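Local coordinates for protein CRISPR-associated endoribonuclease Cas2 2 (Sulfolobus solfataricus, PDB 3EXC) that cuts single-stranded RNA as a magnesium-dependent endoribonuclease of the CRISPR antiviral defence system, working as a homodimer that also assembles with Cas1, at residues Met4-Ser13 against Thr62-Ile72. The protein carries 2 engineered substitutions. Residues are numbered along the deposited sequence; the frame is centred on the assembly and turned at random.
With NA (sodium ion), chain C.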
loop_
_atom_site.group_PDB
_atom_site.type_symbol
_atom_site.label_atom_id
_atom_site.label_comp_id
_atom_site.label_asym_id
_atom_site.label_seq_id
_atom_site.Cartn_x
_atom_site.Cartn_y
_atom_site.Cartn_z
HETATM N N MSE A 4 10.509 -3.007 14.257
HETATM C CA MSE A 4 9.490 -1.993 13.838
HETATM C C MSE A 4 9.600 -1.458 12.357
HETATM O O MSE A 4 10.571 -0.776 12.018
HETATM C CB MSE A 4 9.549 -0.805 14.834
HETATM C CG MSE A 4 8.491 -0.790 15.986
HETATM SE SE MSE A 4 6.661 -1.501 15.439
HETATM C CE MSE A 4 6.805 -3.475 15.917
ATOM N N LYS A 5 8.620 -1.744 11.495
ATOM C CA LYS A 5 8.617 -1.248 10.132
ATOM C C LYS A 5 7.553 -0.202 9.871
ATOM O O LYS A 5 6.646 0.029 10.663
ATOM C CB LYS A 5 8.354 -2.386 9.164
ATOM C CG LYS A 5 9.219 -3.499 9.406
ATOM C CD LYS A 5 9.847 -3.807 8.127
ATOM C CE LYS A 5 11.257 -3.308 8.113
ATOM N NZ LYS A 5 11.439 -2.965 6.714
ATOM N N LEU A 6 7.620 0.410 8.709
ATOM C CA LEU A 6 6.463 1.112 8.241
ATOM C C LEU A 6 6.371 1.062 6.798
ATOM O O LEU A 6 7.348 0.824 6.127
ATOM C CB LEU A 6 6.409 2.547 8.760
ATOM C CG LEU A 6 7.541 3.493 8.563
ATOM C CD1 LEU A 6 7.669 3.724 7.122
ATOM C CD2 LEU A 6 7.054 4.732 9.267
ATOM N N LEU A 7 5.141 1.202 6.326
ATOM C CA LEU A 7 4.796 1.272 4.918
ATOM C C LEU A 7 4.253 2.651 4.658
ATOM O O LEU A 7 3.472 3.176 5.480
ATOM C CB LEU A 7 3.595 0.414 4.599
ATOM C CG LEU A 7 3.768 -1.047 4.768
ATOM C CD1 LEU A 7 2.348 -1.631 4.513
ATOM C CD2 LEU A 7 4.725 -1.392 3.656
ATOM N N VAL A 8 4.634 3.195 3.518
ATOM C CA VAL A 8 4.000 4.387 3.031
ATOM C C VAL A 8 3.396 3.983 1.709
ATOM O O VAL A 8 4.112 3.538 0.804
ATOM C CB VAL A 8 5.038 5.445 2.752
ATOM C CG1 VAL A 8 4.367 6.694 2.231
ATOM C CG2 VAL A 8 5.728 5.730 4.049
ATOM N N VAL A 9 2.099 4.146 1.588
ATOM C CA VAL A 9 1.375 3.863 0.398
ATOM C C VAL A 9 0.729 5.166 -0.062
ATOM O O VAL A 9 -0.000 5.837 0.678
ATOM C CB VAL A 9 0.264 2.802 0.734
ATOM C CG1 VAL A 9 -0.553 2.416 -0.492
ATOM C CG2 VAL A 9 0.938 1.541 1.282
ATOM N N TYR A 10 0.892 5.520 -1.323
ATOM C CA TYR A 10 0.317 6.803 -1.780
ATOM C C TYR A 10 -0.554 6.741 -3.083
ATOM O O TYR A 10 -0.444 5.820 -3.964
ATOM C CB TYR A 10 1.408 7.889 -1.841
ATOM C CG TYR A 10 2.632 7.508 -2.625
ATOM C CD1 TYR A 10 3.686 6.837 -2.023
ATOM C CD2 TYR A 10 2.748 7.820 -3.997
ATOM C CE1 TYR A 10 4.827 6.445 -2.782
ATOM C CE2 TYR A 10 3.883 7.453 -4.747
ATOM C CZ TYR A 10 4.914 6.769 -4.106
ATOM O OH TYR A 10 6.043 6.395 -4.795
ATOM N N ASP A 11 -1.403 7.757 -3.219
ATOM C CA ASP A 11 -2.301 7.914 -4.335
ATOM C C ASP A 11 -2.171 9.425 -4.623
ATOM O O ASP A 11 -2.842 10.295 -4.030
ATOM C CB ASP A 11 -3.693 7.422 -3.872
ATOM C CG ASP A 11 -4.838 7.803 -4.828
ATOM O OD1 ASP A 11 -4.580 8.515 -5.852
ATOM O OD2 ASP A 11 -6.029 7.414 -4.519
ATOM N N VAL A 12 -1.219 9.743 -5.487
ATOM C CA VAL A 12 -0.909 11.090 -5.777
ATOM C C VAL A 12 -1.273 11.373 -7.232
ATOM O O VAL A 12 -0.628 10.825 -8.116
ATOM C CB VAL A 12 0.583 11.358 -5.560
ATOM C CG1 VAL A 12 0.942 12.703 -6.112
ATOM C CG2 VAL A 12 0.912 11.277 -4.047
ATOM N N SER A 13 -2.300 12.205 -7.475
ATOM C CA SER A 13 -2.739 12.523 -8.858
ATOM C C SER A 13 -1.704 13.185 -9.769
ATOM O O SER A 13 -1.412 12.634 -10.820
ATOM C CB SER A 13 -4.074 13.281 -8.901
ATOM O OG SER A 13 -5.126 12.321 -8.769
ATOM N N THR A 62 -6.679 16.397 -2.381
ATOM C CA THR A 62 -6.780 15.557 -3.584
ATOM C C THR A 62 -6.113 14.225 -3.392
ATOM O O THR A 62 -6.582 13.250 -3.941
ATOM C CB THR A 62 -5.968 16.225 -4.743
ATOM O OG1 THR A 62 -6.653 17.399 -5.152
ATOM C CG2 THR A 62 -5.648 15.286 -5.976
ATOM N N ASP A 63 -4.947 14.228 -2.737
ATOM C CA ASP A 63 -4.112 13.037 -2.629
ATOM C C ASP A 63 -4.395 12.331 -1.333
ATOM O O ASP A 63 -5.081 12.942 -0.463
ATOM C CB ASP A 63 -2.648 13.380 -2.818
ATOM C CG ASP A 63 -2.409 13.959 -4.179
ATOM O OD1 ASP A 63 -3.280 13.672 -5.077
ATOM O OD2 ASP A 63 -1.409 14.714 -4.371
ATOM N N ILE A 64 -3.943 11.071 -1.241
ATOM C CA ILE A 64 -4.096 10.240 -0.043
ATOM C C ILE A 64 -2.786 9.529 0.151
ATOM O O ILE A 64 -2.251 8.979 -0.796
ATOM C CB ILE A 64 -5.166 9.135 -0.152
ATOM C CG1 ILE A 64 -6.507 9.696 -0.582
ATOM C CG2 ILE A 64 -5.440 8.536 1.216
ATOM C CD1 ILE A 64 -7.376 8.672 -1.372
ATOM N N VAL A 65 -2.274 9.517 1.384
ATOM C CA VAL A 65 -1.085 8.807 1.760
ATOM C C VAL A 65 -1.371 8.102 3.072
ATOM O O VAL A 65 -1.901 8.703 4.020
ATOM C CB VAL A 65 0.109 9.754 1.943
ATOM C CG1 VAL A 65 1.375 8.920 2.282
ATOM C CG2 VAL A 65 0.445 10.503 0.619
ATOM N N HIS A 66 -1.041 6.823 3.146
ATOM C CA HIS A 66 -1.174 6.096 4.372
ATOM C C HIS A 66 0.193 5.778 4.916
ATOM O O HIS A 66 1.074 5.335 4.184
ATOM C CB HIS A 66 -1.794 4.795 4.050
ATOM C CG HIS A 66 -3.259 4.863 4.034
ATOM N ND1 HIS A 66 -3.948 5.451 2.995
ATOM C CD2 HIS A 66 -4.187 4.485 4.953
ATOM C CE1 HIS A 66 -5.245 5.459 3.284
ATOM N NE2 HIS A 66 -5.419 4.870 4.460
ATOM N N ILE A 67 0.420 6.097 6.180
ATOM C CA ILE A 67 1.677 5.756 6.814
ATOM C C ILE A 67 1.304 4.786 7.911
ATOM O O ILE A 67 0.557 5.135 8.852
ATOM C CB ILE A 67 2.336 6.951 7.432
ATOM C CG1 ILE A 67 2.630 8.033 6.354
ATOM C CG2 ILE A 67 3.587 6.484 8.288
ATOM C CD1 ILE A 67 2.951 9.417 6.979
ATOM N N ILE A 68 1.763 3.553 7.729
ATOM C CA ILE A 68 1.248 2.412 8.467
ATOM C C ILE A 68 2.388 1.696 9.182
ATOM O O ILE A 68 3.285 1.218 8.516
ATOM C CB ILE A 68 0.615 1.402 7.521
ATOM C CG1 ILE A 68 -0.585 2.053 6.787
ATOM C CG2 ILE A 68 0.070 0.194 8.340
ATOM C CD1 ILE A 68 -1.045 1.274 5.620
ATOM N N PRO A 69 2.363 1.638 10.539
ATOM C CA PRO A 69 3.390 0.865 11.291
ATOM C C PRO A 69 3.090 -0.628 11.230
ATOM O O PRO A 69 1.916 -0.992 11.236
ATOM C CB PRO A 69 3.200 1.356 12.751
ATOM C CG PRO A 69 1.679 1.753 12.803
ATOM C CD PRO A 69 1.355 2.285 11.422
ATOM N N LEU A 70 4.095 -1.491 11.093
ATOM C CA LEU A 70 3.864 -2.891 11.327
ATOM C C LEU A 70 5.023 -3.566 11.978
ATOM O O LEU A 70 6.077 -2.999 12.011
ATOM C CB LEU A 70 3.480 -3.603 10.078
ATOM C CG LEU A 70 4.362 -3.528 8.878
ATOM C CD1 LEU A 70 3.570 -4.275 7.871
ATOM C CD2 LEU A 70 4.505 -2.115 8.508
ATOM N N GLY A 71 4.797 -4.710 12.593
ATOM C CA GLY A 71 5.884 -5.420 13.270
ATOM C C GLY A 71 6.706 -6.095 12.176
ATOM O O GLY A 71 6.232 -6.413 11.068
ATOM N N ILE A 72 7.952 -6.322 12.475
ATOM C CA ILE A 72 8.855 -6.992 11.569
ATOM C C ILE A 72 8.288 -8.352 11.113
ATOM O O ILE A 72 8.393 -8.686 9.935
ATOM C CB ILE A 72 10.284 -7.092 12.247
ATOM C CG1 ILE A 72 11.290 -7.819 11.342
ATOM C CG2 ILE A 72 10.219 -7.804 13.570
ATOM C CD1 ILE A 72 11.426 -7.097 9.863
HETATM NA NA NA C . -2.389 3.794 -4.119
HETATM O O HOH W 1 -4.871 11.393 -6.146
HETATM O O HOH W 2 -0.506 1.704 -3.976
HETATM O O HOH W 3 -1.611 4.481 -6.635
#
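K5 to D11 and I64 to L70 run antiparallel as neighbouring strands, their axes 157° apart, with paired backbone hydrogen bonds joining K5 to L70, L7 to I68, V9 to H66 and D11 to I64. The face carrying L6, V8, Y10, V65 and I67 is greasy: V8 CG1 meets V65 CG1 at 3.7 Å, the other V65 methyl, CG2, lies 3.7 Å from Y10 CB, and L6 runs alongside I67, with L6 CD2 4.0 Å from I67 CG2. Helices 15-27 and 47-57 cover this side, as in the ferredoxin-like fold of Cas2, where strands 5-11 and 64-70, first and fourth in sequence, sit next to each other. On the other face L70 CG is wedged between its own backbone N and carbonyl carbon (chi1 55°), which brings CD2 back toward the partner strand, 4.0 Å from L7 CG; the L70 and L7 side chains cross at about a right angle. L7 also packs on L7 of the second subunit, whose own strand continues the sheet beyond V65-I67. Past the strand ends, S13 N donates to D63 OD1 at 3.0 Å, approaching from above the carboxylate plane, and one water sits within hydrogen-bonding distance of both D63 OD1 and D11 OD1. D11, the predicted catalytic magnesium ligand, lies alongside I64 and brings OD2 to 3.6 Å from I64 CD1, while the same oxygen accepts the backbone N of R35 of the second subunit. Nearby, a sodium ion is bound by Y10 O at 2.8 Å, two waters and Q34 of that subunit.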